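Local coordinates for protein peroxinectin A (PDB 6ERC) that catalyses the oxidation of phenolic donors by hydrogen peroxide, as a secreted haem enzyme of the animal peroxidase family that also has halide- and thiocyanate-oxidising activity, at residues Asn294-His305 against Asn383-Ile392; Val341-Ile349 against Thr497-Val508. One frame throughout, in Å; residues are numbered along the deposited sequence.

Contact 1. Residues Asn294-His305 against Asn383-Ile392. With HEM (protoporphyrin IX containing Fe), chain F.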
loop_
_atom_site.group_PDB
_atom_site.type_symbol
_atom_site.label_atom_id
_atom_site.label_comp_id
_atom_site.label_asym_id
_atom_site.label_seq_id
_atom_site.Cartn_x
_atom_site.Cartn_y
_atom_site.Cartn_z
ATOM N N ASN A 294 0.930 10.658 -8.812
ATOM C CA ASN A 294 0.435 9.542 -9.607
ATOM C C ASN A 294 1.509 8.486 -9.812
ATOM O O ASN A 294 1.206 7.287 -9.836
ATOM C CB ASN A 294 -0.076 10.052 -10.953
ATOM C CG ASN A 294 -1.167 9.182 -11.526
ATOM O OD1 ASN A 294 -1.008 7.966 -11.650
ATOM N ND2 ASN A 294 -2.294 9.797 -11.865
ATOM N N GLU A 295 2.767 8.905 -9.946
ATOM C CA GLU A 295 3.845 7.950 -10.167
ATOM C C GLU A 295 4.177 7.178 -8.898
ATOM O O GLU A 295 4.598 6.019 -8.976
ATOM C CB GLU A 295 5.092 8.668 -10.685
ATOM C CG GLU A 295 4.896 9.411 -12.003
ATOM C CD GLU A 295 4.210 10.756 -11.826
ATOM O OE1 GLU A 295 3.713 11.033 -10.714
ATOM O OE2 GLU A 295 4.173 11.538 -12.801
ATOM N N PHE A 296 3.997 7.800 -7.731
ATOM C CA PHE A 296 4.305 7.134 -6.468
ATOM C C PHE A 296 3.424 5.909 -6.272
ATOM O O PHE A 296 3.919 4.787 -6.116
ATOM C CB PHE A 296 4.132 8.118 -5.307
ATOM C CG PHE A 296 4.276 7.490 -3.943
ATOM C CD1 PHE A 296 5.527 7.317 -3.371
ATOM C CD2 PHE A 296 3.159 7.087 -3.227
ATOM C CE1 PHE A 296 5.661 6.744 -2.114
ATOM C CE2 PHE A 296 3.289 6.514 -1.967
ATOM C CZ PHE A 296 4.541 6.344 -1.413
ATOM N N THR A 297 2.107 6.104 -6.282
ATOM C CA THR A 297 1.200 5.001 -5.999
ATOM C C THR A 297 1.065 4.051 -7.183
ATOM O O THR A 297 0.920 2.840 -6.984
ATOM C CB THR A 297 -0.174 5.545 -5.593
ATOM O OG1 THR A 297 -1.000 4.469 -5.138
ATOM C CG2 THR A 297 -0.865 6.249 -6.749
ATOM N N THR A 298 1.123 4.568 -8.410
ATOM C CA THR A 298 0.922 3.721 -9.581
ATOM C C THR A 298 2.173 2.921 -9.929
ATOM O O THR A 298 2.071 1.765 -10.349
ATOM C CB THR A 298 0.499 4.573 -10.779
ATOM O OG1 THR A 298 -0.588 5.430 -10.405
ATOM C CG2 THR A 298 0.066 3.687 -11.937
ATOM N N THR A 299 3.358 3.513 -9.758
ATOM C CA THR A 299 4.592 2.923 -10.272
ATOM C C THR A 299 5.578 2.591 -9.160
ATOM O O THR A 299 5.840 1.411 -8.916
ATOM C CB THR A 299 5.220 3.869 -11.298
ATOM O OG1 THR A 299 4.211 4.342 -12.200
ATOM C CG2 THR A 299 6.311 3.155 -12.089
ATOM N N ALA A 300 6.140 3.590 -8.480
ATOM C CA ALA A 300 7.284 3.352 -7.605
ATOM C C ALA A 300 6.922 2.434 -6.441
ATOM O O ALA A 300 7.559 1.396 -6.232
ATOM C CB ALA A 300 7.827 4.685 -7.090
ATOM N N PHE A 301 5.906 2.802 -5.667
ATOM C CA PHE A 301 5.632 2.099 -4.420
ATOM C C PHE A 301 4.927 0.763 -4.619
ATOM O O PHE A 301 4.645 0.082 -3.628
ATOM C CB PHE A 301 4.798 2.980 -3.489
ATOM C CG PHE A 301 4.976 2.650 -2.039
ATOM C CD1 PHE A 301 6.110 3.056 -1.363
ATOM C CD2 PHE A 301 4.014 1.929 -1.353
ATOM C CE1 PHE A 301 6.282 2.753 -0.026
ATOM C CE2 PHE A 301 4.182 1.623 -0.016
ATOM C CZ PHE A 301 5.317 2.036 0.647
ATOM N N ARG A 302 4.635 0.367 -5.854
ATOM C CA ARG A 302 4.088 -0.962 -6.100
ATOM C C ARG A 302 5.163 -2.040 -6.123
ATOM O O ARG A 302 4.850 -3.200 -6.411
ATOM C CB ARG A 302 3.302 -0.981 -7.413
ATOM C CG ARG A 302 2.082 -0.075 -7.396
ATOM C CD ARG A 302 0.920 -0.659 -8.179
ATOM N NE ARG A 302 -0.232 0.237 -8.161
ATOM C CZ ARG A 302 -1.424 -0.059 -8.670
ATOM N NH1 ARG A 302 -1.634 -1.237 -9.243
ATOM N NH2 ARG A 302 -2.409 0.827 -8.604
ATOM N N PHE A 303 6.414 -1.688 -5.819
ATOM C CA PHE A 303 7.482 -2.677 -5.748
ATOM C C PHE A 303 7.172 -3.797 -4.767
ATOM O O PHE A 303 7.744 -4.887 -4.884
ATOM C CB PHE A 303 8.791 -1.995 -5.344
ATOM C CG PHE A 303 8.822 -1.530 -3.908
ATOM C CD1 PHE A 303 9.247 -2.380 -2.898
ATOM C CD2 PHE A 303 8.432 -0.245 -3.571
ATOM C CE1 PHE A 303 9.276 -1.960 -1.583
ATOM C CE2 PHE A 303 8.461 0.181 -2.251
ATOM C CZ PHE A 303 8.885 -0.678 -1.260
ATOM N N GLY A 304 6.289 -3.557 -3.798
ATOM C CA GLY A 304 6.045 -4.549 -2.766
ATOM C C GLY A 304 5.506 -5.859 -3.300
ATOM O O GLY A 304 5.689 -6.908 -2.682
ATOM N N HIS A 305 4.835 -5.824 -4.446
ATOM C CA HIS A 305 4.310 -7.058 -5.015
ATOM C C HIS A 305 5.432 -8.008 -5.414
ATOM O O HIS A 305 5.252 -9.231 -5.384
ATOM C CB HIS A 305 3.421 -6.719 -6.202
ATOM C CG HIS A 305 2.320 -5.765 -5.860
ATOM N ND1 HIS A 305 2.020 -4.664 -6.632
ATOM C CD2 HIS A 305 1.464 -5.733 -4.811
ATOM C CE1 HIS A 305 1.017 -4.003 -6.081
ATOM N NE2 HIS A 305 0.659 -4.633 -4.977
ATOM N N ASN A 383 -1.080 -4.210 -12.612
ATOM C CA ASN A 383 -0.184 -3.069 -12.458
ATOM C C ASN A 383 0.154 -2.455 -13.810
ATOM O O ASN A 383 0.075 -1.234 -13.984
ATOM C CB ASN A 383 1.084 -3.495 -11.721
ATOM C CG ASN A 383 0.803 -3.966 -10.306
ATOM O OD1 ASN A 383 -0.102 -3.465 -9.641
ATOM N ND2 ASN A 383 1.577 -4.938 -9.842
ATOM N N LEU A 384 0.533 -3.288 -14.784
ATOM C CA LEU A 384 0.822 -2.785 -16.124
ATOM C C LEU A 384 -0.375 -2.037 -16.695
ATOM O O LEU A 384 -0.232 -0.939 -17.243
ATOM C CB LEU A 384 1.223 -3.938 -17.042
ATOM C CG LEU A 384 2.711 -4.294 -17.110
ATOM C CD1 LEU A 384 3.525 -3.159 -17.720
ATOM C CD2 LEU A 384 3.253 -4.661 -15.742
ATOM N N GLN A 385 -1.569 -2.617 -16.572
ATOM C CA GLN A 385 -2.776 -1.922 -17.009
ATOM C C GLN A 385 -2.904 -0.566 -16.329
ATOM O O GLN A 385 -3.151 0.450 -16.989
ATOM C CB GLN A 385 -4.004 -2.778 -16.714
ATOM C CG GLN A 385 -4.104 -4.013 -17.566
ATOM C CD GLN A 385 -4.587 -3.716 -18.971
ATOM O OE1 GLN A 385 -3.863 -3.922 -19.943
ATOM N NE2 GLN A 385 -5.818 -3.233 -19.083
ATOM N N ARG A 386 -2.742 -0.536 -15.001
ATOM C CA ARG A 386 -2.939 0.700 -14.252
ATOM C C ARG A 386 -1.959 1.776 -14.698
ATOM O O ARG A 386 -2.333 2.946 -14.840
ATOM C CB ARG A 386 -2.799 0.426 -12.751
ATOM C CG ARG A 386 -3.327 1.535 -11.846
ATOM C CD ARG A 386 -4.846 1.622 -11.871
ATOM N NE ARG A 386 -5.484 0.356 -11.522
ATOM C CZ ARG A 386 -6.796 0.143 -11.570
ATOM N NH1 ARG A 386 -7.619 1.110 -11.954
ATOM N NH2 ARG A 386 -7.290 -1.042 -11.239
ATOM N N ASN A 387 -0.697 1.403 -14.923
ATOM C CA ASN A 387 0.273 2.363 -15.439
ATOM C C ASN A 387 -0.141 2.870 -16.814
ATOM O O ASN A 387 -0.059 4.072 -17.094
ATOM C CB ASN A 387 1.663 1.729 -15.498
ATOM C CG ASN A 387 2.262 1.503 -14.124
ATOM O OD1 ASN A 387 2.938 2.373 -13.578
ATOM N ND2 ASN A 387 2.025 0.324 -13.563
ATOM N N ARG A 388 -0.588 1.964 -17.687
ATOM C CA ARG A 388 -1.048 2.367 -19.011
ATOM C C ARG A 388 -2.392 3.076 -18.939
ATOM O O ARG A 388 -2.688 3.932 -19.782
ATOM C CB ARG A 388 -1.127 1.142 -19.921
ATOM C CG ARG A 388 0.224 0.492 -20.165
ATOM C CD ARG A 388 0.096 -0.868 -20.816
ATOM N NE ARG A 388 1.401 -1.470 -21.063
ATOM C CZ ARG A 388 1.593 -2.598 -21.741
ATOM N NH1 ARG A 388 0.557 -3.254 -22.248
ATOM N NH2 ARG A 388 2.821 -3.067 -21.915
ATOM N N ASP A 389 -3.213 2.734 -17.944
ATOM C CA ASP A 389 -4.452 3.466 -17.701
ATOM C C ASP A 389 -4.161 4.908 -17.301
ATOM O O ASP A 389 -4.792 5.845 -17.803
ATOM C CB ASP A 389 -5.262 2.749 -16.619
ATOM C CG ASP A 389 -6.543 3.480 -16.252
ATOM O OD1 ASP A 389 -6.840 4.532 -16.855
ATOM O OD2 ASP A 389 -7.259 2.993 -15.353
ATOM N N HIS A 390 -3.199 5.104 -16.400
ATOM C CA HIS A 390 -2.866 6.437 -15.912
ATOM C C HIS A 390 -1.964 7.211 -16.859
ATOM O O HIS A 390 -1.753 8.409 -16.641
ATOM C CB HIS A 390 -2.182 6.349 -14.543
ATOM C CG HIS A 390 -3.063 5.822 -13.453
ATOM N ND1 HIS A 390 -2.772 5.988 -12.115
ATOM C CD2 HIS A 390 -4.223 5.124 -13.501
ATOM C CE1 HIS A 390 -3.718 5.421 -11.388
ATOM N NE2 HIS A 390 -4.610 4.889 -12.204
ATOM N N GLY A 391 -1.421 6.567 -17.885
ATOM C CA GLY A 391 -0.545 7.251 -18.816
ATOM C C GLY A 391 0.837 7.510 -18.262
ATOM O O GLY A 391 1.420 8.569 -18.527
ATOM N N ILE A 392 1.378 6.575 -17.488
ATOM C CA ILE A 392 2.740 6.741 -16.969
ATOM C C ILE A 392 3.715 6.768 -18.143
ATOM O O ILE A 392 3.666 5.870 -19.008
ATOM C CB ILE A 392 3.090 5.605 -15.987
ATOM C CG1 ILE A 392 2.168 5.648 -14.759
ATOM C CG2 ILE A 392 4.562 5.675 -15.560
ATOM C CD1 ILE A 392 2.333 6.880 -13.875
HETATM C CHA HEM F . -2.393 -1.875 -5.123
HETATM C CHB HEM F . -2.850 -6.470 -3.690
HETATM C CHC HEM F . 1.223 -6.034 -1.064
HETATM C CHD HEM F . 1.794 -1.512 -2.703
HETATM C C1A HEM F . -2.829 -3.171 -5.010
HETATM C C2A HEM F . -3.911 -3.765 -5.757
HETATM C C3A HEM F . -4.043 -5.037 -5.369
HETATM C C4A HEM F . -3.045 -5.286 -4.354
HETATM C CMA HEM F . -5.071 -6.068 -5.886
HETATM C CAA HEM F . -4.737 -3.026 -6.822
HETATM C CBA HEM F . -4.393 -3.661 -8.163
HETATM C CGA HEM F . -4.679 -2.690 -9.278
HETATM O O1A HEM F . -4.028 -1.615 -9.331
HETATM O O2A HEM F . -5.554 -2.996 -10.127
HETATM C C1B HEM F . -1.800 -6.733 -2.844
HETATM C C2B HEM F . -1.595 -7.978 -2.146
HETATM C C3B HEM F . -0.474 -7.864 -1.413
HETATM C C4B HEM F . 0.067 -6.538 -1.632
HETATM C CMB HEM F . -2.562 -9.172 -2.277
HETATM C CAB HEM F . 0.207 -8.897 -0.486
HETATM C CBB HEM F . -0.232 -10.151 -0.339
HETATM C C1C HEM F . 1.745 -4.777 -1.280
HETATM C C2C HEM F . 2.966 -4.240 -0.704
HETATM C C3C HEM F . 3.121 -2.979 -1.162
HETATM C C4C HEM F . 2.001 -2.699 -2.034
HETATM C CMC HEM F . 3.853 -5.073 0.246
HETATM C CAC HEM F . 4.207 -1.898 -0.920
HETATM C CBC HEM F . 5.276 -2.024 -0.131
HETATM C C1D HEM F . 0.691 -1.205 -3.462
HETATM C C2D HEM F . 0.392 0.087 -4.036
HETATM C C3D HEM F . -0.757 -0.025 -4.709
HETATM C C4D HEM F . -1.236 -1.379 -4.572
HETATM C CMD HEM F . 1.283 1.339 -3.901
HETATM C CAD HEM F . -1.510 1.073 -5.479
HETATM C CBD HEM F . -2.251 1.878 -4.416
HETATM C CGD HEM F . -3.572 2.388 -4.938
HETATM O O1D HEM F . -4.570 1.626 -4.881
HETATM O O2D HEM F . -3.644 3.553 -5.406
HETATM N NA HEM F . -2.322 -4.129 -4.160
HETATM N NB HEM F . -0.770 -5.876 -2.511
HETATM N NC HEM F . 1.184 -3.808 -2.083
HETATM N ND HEM F . -0.324 -2.073 -3.808
HETATM FE FE HEM F . -0.572 -3.931 -3.123
#
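Arg302 and Asn383 meet at the haem: NH1 of the arginine donates to OD1 of the amide (2.7 Å), which lies in the guanidinium plane although the two flat groups stand 83° apart. The same amide lies beside the proximal ligand. His305 binds the haem iron through NE2 (2.3 Å), and its ring lies almost parallel to the Asn383 amide, 12° off, with ND1 3.3 Å from ND2, a close approach without a hydrogen bond. A proximal histidine beside an asparagine is characteristic of animal haem peroxidases, although as modelled two donors face each other here. Arg386 starts with CG opposite its backbone N (chi1 -165°), then bends twice, which swings NH2 to the haem propionate oxygen O2A (2.8 Å) while NH1 bonds to Thr119. Together with Arg302, which has the haem methine carbon CHA over the centre of one guanidinium face, it gathers positive charge round this carboxylate. Farther along, Thr299 OG1 donates to Asn387 OD1 (2.7 Å), almost end-on to the carbonyl, and His390 ND1 donates to a lone pair of Asn294 OD1 (2.7 Å). Ile392 closes this end, its CG1 and CD1 against the Thr299 hydroxyl. Helices 294-300 and 383-390 run nearly antiparallel, their axes 9.5 Å apart, with helix 452-467 against the first, helices 435-441 and 48-56 against the second, and strand 113-124 supplying Thr119.

Contact 2. Residues Val341-Ile349 against Thr497-Val508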
loop_
_atom_site.group_PDB
_atom_site.type_symbol
_atom_site.label_atom_id
_atom_site.label_comp_id
_atom_site.label_asym_id
_atom_site.label_seq_id
_atom_site.Cartn_x
_atom_site.Cartn_y
_atom_site.Cartn_z
ATOM N N VAL A 341 -3.648 -13.450 16.629
ATOM C CA VAL A 341 -2.645 -12.810 15.784
ATOM C C VAL A 341 -1.226 -13.237 16.136
ATOM O O VAL A 341 -0.329 -13.121 15.291
ATOM C CB VAL A 341 -2.739 -11.276 15.869
ATOM C CG1 VAL A 341 -4.112 -10.791 15.425
ATOM C CG2 VAL A 341 -2.425 -10.788 17.280
ATOM N N GLU A 342 -0.991 -13.721 17.353
ATOM C CA GLU A 342 0.375 -14.012 17.784
ATOM C C GLU A 342 1.088 -14.985 16.858
ATOM O O GLU A 342 2.257 -14.734 16.516
ATOM C CB GLU A 342 0.367 -14.533 19.227
ATOM C CG GLU A 342 0.127 -13.464 20.280
ATOM C CD GLU A 342 -1.321 -13.015 20.351
ATOM O OE1 GLU A 342 -2.195 -13.712 19.792
ATOM O OE2 GLU A 342 -1.586 -11.965 20.972
ATOM N N PRO A 343 0.479 -16.094 16.425
ATOM C CA PRO A 343 1.207 -17.008 15.525
ATOM C C PRO A 343 1.622 -16.361 14.213
ATOM O O PRO A 343 2.693 -16.679 13.683
ATOM C CB PRO A 343 0.205 -18.151 15.307
ATOM C CG PRO A 343 -0.735 -18.069 16.459
ATOM C CD PRO A 343 -0.847 -16.618 16.787
ATOM N N LEU A 344 0.797 -15.465 13.669
ATOM C CA LEU A 344 1.188 -14.733 12.470
ATOM C C LEU A 344 2.359 -13.805 12.756
ATOM O O LEU A 344 3.367 -13.825 12.040
ATOM C CB LEU A 344 0.001 -13.937 11.930
ATOM C CG LEU A 344 -1.085 -14.753 11.230
ATOM C CD1 LEU A 344 -2.353 -13.929 11.105
ATOM C CD2 LEU A 344 -0.606 -15.212 9.858
ATOM N N ILE A 345 2.240 -12.979 13.799
ATOM C CA ILE A 345 3.293 -12.016 14.113
ATOM C C ILE A 345 4.638 -12.718 14.207
ATOM O O ILE A 345 5.647 -12.236 13.682
ATOM C CB ILE A 345 2.965 -11.260 15.416
ATOM C CG1 ILE A 345 1.623 -10.523 15.311
ATOM C CG2 ILE A 345 4.089 -10.284 15.763
ATOM C CD1 ILE A 345 1.581 -9.424 14.272
ATOM N N ARG A 346 4.679 -13.868 14.883
ATOM C CA ARG A 346 5.940 -14.586 15.021
ATOM C C ARG A 346 6.513 -14.942 13.658
ATOM O O ARG A 346 7.717 -14.792 13.424
ATOM C CB ARG A 346 5.745 -15.845 15.866
ATOM C CG ARG A 346 5.446 -15.584 17.333
ATOM C CD ARG A 346 5.504 -16.870 18.150
ATOM N NE ARG A 346 4.918 -16.712 19.481
ATOM C CZ ARG A 346 3.648 -16.966 19.788
ATOM N NH1 ARG A 346 2.799 -17.398 18.865
ATOM N NH2 ARG A 346 3.219 -16.786 21.028
ATOM N N GLY A 347 5.664 -15.409 12.741
ATOM C CA GLY A 347 6.142 -15.742 11.410
ATOM C C GLY A 347 6.583 -14.522 10.622
ATOM O O GLY A 347 7.595 -14.560 9.918
ATOM N N LEU A 348 5.835 -13.423 10.735
ATOM C CA LEU A 348 6.129 -12.240 9.931
ATOM C C LEU A 348 7.501 -11.661 10.261
ATOM O O LEU A 348 8.203 -11.168 9.370
ATOM C CB LEU A 348 5.047 -11.182 10.140
ATOM C CG LEU A 348 3.641 -11.513 9.641
ATOM C CD1 LEU A 348 2.683 -10.405 10.049
ATOM C CD2 LEU A 348 3.617 -11.709 8.134
ATOM N N ILE A 349 7.896 -11.698 11.536
ATOM C CA ILE A 349 9.143 -11.059 11.947
ATOM C C ILE A 349 10.359 -11.964 11.783
ATOM O O ILE A 349 11.493 -11.466 11.800
ATOM C CB ILE A 349 9.069 -10.572 13.408
ATOM C CG1 ILE A 349 8.950 -11.752 14.383
ATOM C CG2 ILE A 349 7.902 -9.608 13.582
ATOM C CD1 ILE A 349 9.080 -11.360 15.846
ATOM N N THR A 497 1.082 -5.296 22.985
ATOM C CA THR A 497 -0.241 -5.646 22.485
ATOM C C THR A 497 -0.433 -7.143 22.282
ATOM O O THR A 497 -1.481 -7.553 21.775
ATOM C CB THR A 497 -0.507 -4.915 21.171
ATOM O OG1 THR A 497 0.530 -5.232 20.236
ATOM C CG2 THR A 497 -0.542 -3.411 21.388
ATOM N N THR A 498 0.536 -7.969 22.666
ATOM C CA THR A 498 0.463 -9.402 22.430
ATOM C C THR A 498 0.655 -10.165 23.732
ATOM O O THR A 498 1.170 -9.637 24.720
ATOM C CB THR A 498 1.516 -9.859 21.413
ATOM O OG1 THR A 498 2.812 -9.405 21.823
ATOM C CG2 THR A 498 1.194 -9.311 20.037
ATOM N N SER A 499 0.236 -11.426 23.710
ATOM C CA SER A 499 0.334 -12.320 24.856
ATOM C C SER A 499 1.379 -13.389 24.566
ATOM O O SER A 499 1.244 -14.146 23.598
ATOM C CB SER A 499 -1.021 -12.961 25.156
ATOM O OG SER A 499 -0.902 -13.967 26.147
ATOM N N ASN A 500 2.415 -13.447 25.402
ATOM C CA ASN A 500 3.475 -14.451 25.291
ATOM C C ASN A 500 3.979 -14.562 23.853
ATOM O O ASN A 500 4.078 -15.651 23.283
ATOM C CB ASN A 500 2.994 -15.810 25.803
ATOM C CG ASN A 500 2.581 -15.771 27.261
ATOM O OD1 ASN A 500 1.471 -16.172 27.613
ATOM N ND2 ASN A 500 3.475 -15.288 28.118
ATOM N N ILE A 501 4.312 -13.411 23.267
ATOM C CA ILE A 501 4.712 -13.386 21.866
ATOM C C ILE A 501 6.043 -14.098 21.661
ATOM O O ILE A 501 6.314 -14.615 20.569
ATOM C CB ILE A 501 4.772 -11.931 21.359
ATOM C CG1 ILE A 501 5.024 -11.891 19.849
ATOM C CG2 ILE A 501 5.851 -11.149 22.095
ATOM C CD1 ILE A 501 3.902 -12.475 19.022
ATOM N N GLY A 502 6.890 -14.136 22.683
ATOM C CA GLY A 502 8.219 -14.699 22.543
ATOM C C GLY A 502 9.240 -13.642 22.173
ATOM O O GLY A 502 8.997 -12.435 22.255
ATOM N N TYR A 503 10.409 -14.113 21.748
ATOM C CA TYR A 503 11.483 -13.192 21.404
ATOM C C TYR A 503 11.108 -12.347 20.192
ATOM O O TYR A 503 10.567 -12.847 19.201
ATOM C CB TYR A 503 12.784 -13.937 21.119
ATOM C CG TYR A 503 13.853 -12.997 20.612
ATOM C CD1 TYR A 503 14.512 -12.136 21.479
ATOM C CD2 TYR A 503 14.179 -12.945 19.264
ATOM C CE1 TYR A 503 15.478 -11.262 21.023
ATOM C CE2 TYR A 503 15.144 -12.073 18.796
ATOM C CZ TYR A 503 15.789 -11.233 19.682
ATOM O OH TYR A 503 16.752 -10.363 19.224
ATOM N N VAL A 504 11.418 -11.055 20.274
ATOM C CA VAL A 504 11.137 -10.099 19.211
ATOM C C VAL A 504 12.361 -9.209 19.052
ATOM O O VAL A 504 12.759 -8.522 20.000
ATOM C CB VAL A 504 9.893 -9.245 19.517
ATOM C CG1 VAL A 504 9.656 -8.223 18.413
ATOM C CG2 VAL A 504 8.674 -10.134 19.693
ATOM N N GLN A 505 12.955 -9.215 17.859
ATOM C CA GLN A 505 14.120 -8.387 17.601
ATOM C C GLN A 505 13.738 -6.907 17.645
ATOM O O GLN A 505 12.575 -6.549 17.440
ATOM C CB GLN A 505 14.739 -8.737 16.246
ATOM C CG GLN A 505 13.894 -8.381 15.027
ATOM C CD GLN A 505 13.075 -9.543 14.513
ATOM O OE1 GLN A 505 12.664 -10.422 15.271
ATOM N NE2 GLN A 505 12.836 -9.557 13.206
ATOM N N PRO A 506 14.705 -6.024 17.916
ATOM C CA PRO A 506 14.373 -4.588 17.975
ATOM C C PRO A 506 13.864 -4.030 16.657
ATOM O O PRO A 506 12.914 -3.238 16.655
ATOM C CB PRO A 506 15.701 -3.940 18.399
ATOM C CG PRO A 506 16.755 -4.950 18.085
ATOM C CD PRO A 506 16.112 -6.282 18.263
ATOM N N ASN A 507 14.470 -4.414 15.537
ATOM C CA ASN A 507 14.032 -3.981 14.211
ATOM C C ASN A 507 13.368 -5.170 13.530
ATOM O O ASN A 507 14.046 -6.016 12.941
ATOM C CB ASN A 507 15.200 -3.455 13.387
ATOM C CG ASN A 507 14.761 -2.907 12.045
ATOM O OD1 ASN A 507 13.575 -2.664 11.817
ATOM N ND2 ASN A 507 15.718 -2.701 11.150
ATOM N N VAL A 508 12.035 -5.227 13.604
ATOM C CA VAL A 508 11.296 -6.353 13.033
ATOM C C VAL A 508 11.218 -6.300 11.517
ATOM O O VAL A 508 10.549 -7.148 10.914
ATOM C CB VAL A 508 9.868 -6.427 13.615
ATOM C CG1 VAL A 508 9.923 -6.675 15.109
ATOM C CG2 VAL A 508 9.084 -5.159 13.306
#
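Extended from CG to NE (chi2 -170°), the Arg346 side chain reaches across to the carbonyls of Asn500 and Ile501, whereas Gln505 takes a first torsion of 68°, with CG between its backbone N and carbonyl carbon, and then bends back toward Ile349. The arginine grips the loop at two successive carbonyls. NH2 donates to Asn500 O (2.7 Å), which lies close to the guanidinium plane, while NE meets Ile501 O (2.7 Å) from above that carbonyl's plane. Ile501 CD1 lies over one face of the guanidinium and packs on CG of the arginine stem (3.9 Å) and on Ile345 CB. An alanine in place of Arg346 would probably leave both loop carbonyls without their donor and Ile501 without the stem it rests on, so that this turn could shift.

At the far end, Gln505 NE2 donates to Ile349 O (2.7 Å), almost straight at 168°, and thereby ties the last turn of the helix to the loop. Ile349 packs beside it, CD1 toward Val504 CG2 and CG2 against Val508 CB (3.7 Å). At the opposite end Glu342 OE2 receives a weak bond from Ser499 N (3.3 Å), but its charge is met by Arg229 of helix 218-241. Helix 342-350 packs against the loop that follows helix 490-497. Ile494 of that helix touches Ile345, and helices 218-241 and 70-80 line other sides through Leu344 and Leu348.

The two contacts illustrate how one family fold is tied together by pieces distant in sequence. Their segments alternate along the chain: 294-305, 341-349, 383-392, then 497-508, so the chain passes from one contact to the other three times. Contact 1 is wholly buried, beside the haem, whereas contact 2 is partly exposed and lies on the opposite side of the chain's centre. Their centres are 32 Å apart, and their nearest atoms about 12 Å, without touching. Contact 1 is a helix-helix packing, contact 2 a helix-loop packing, and the helices named as lying against them differ. One shapes the proximal haem pocket; the other packs the loop near the C-terminus on helix 342-350, away from the annotated sites.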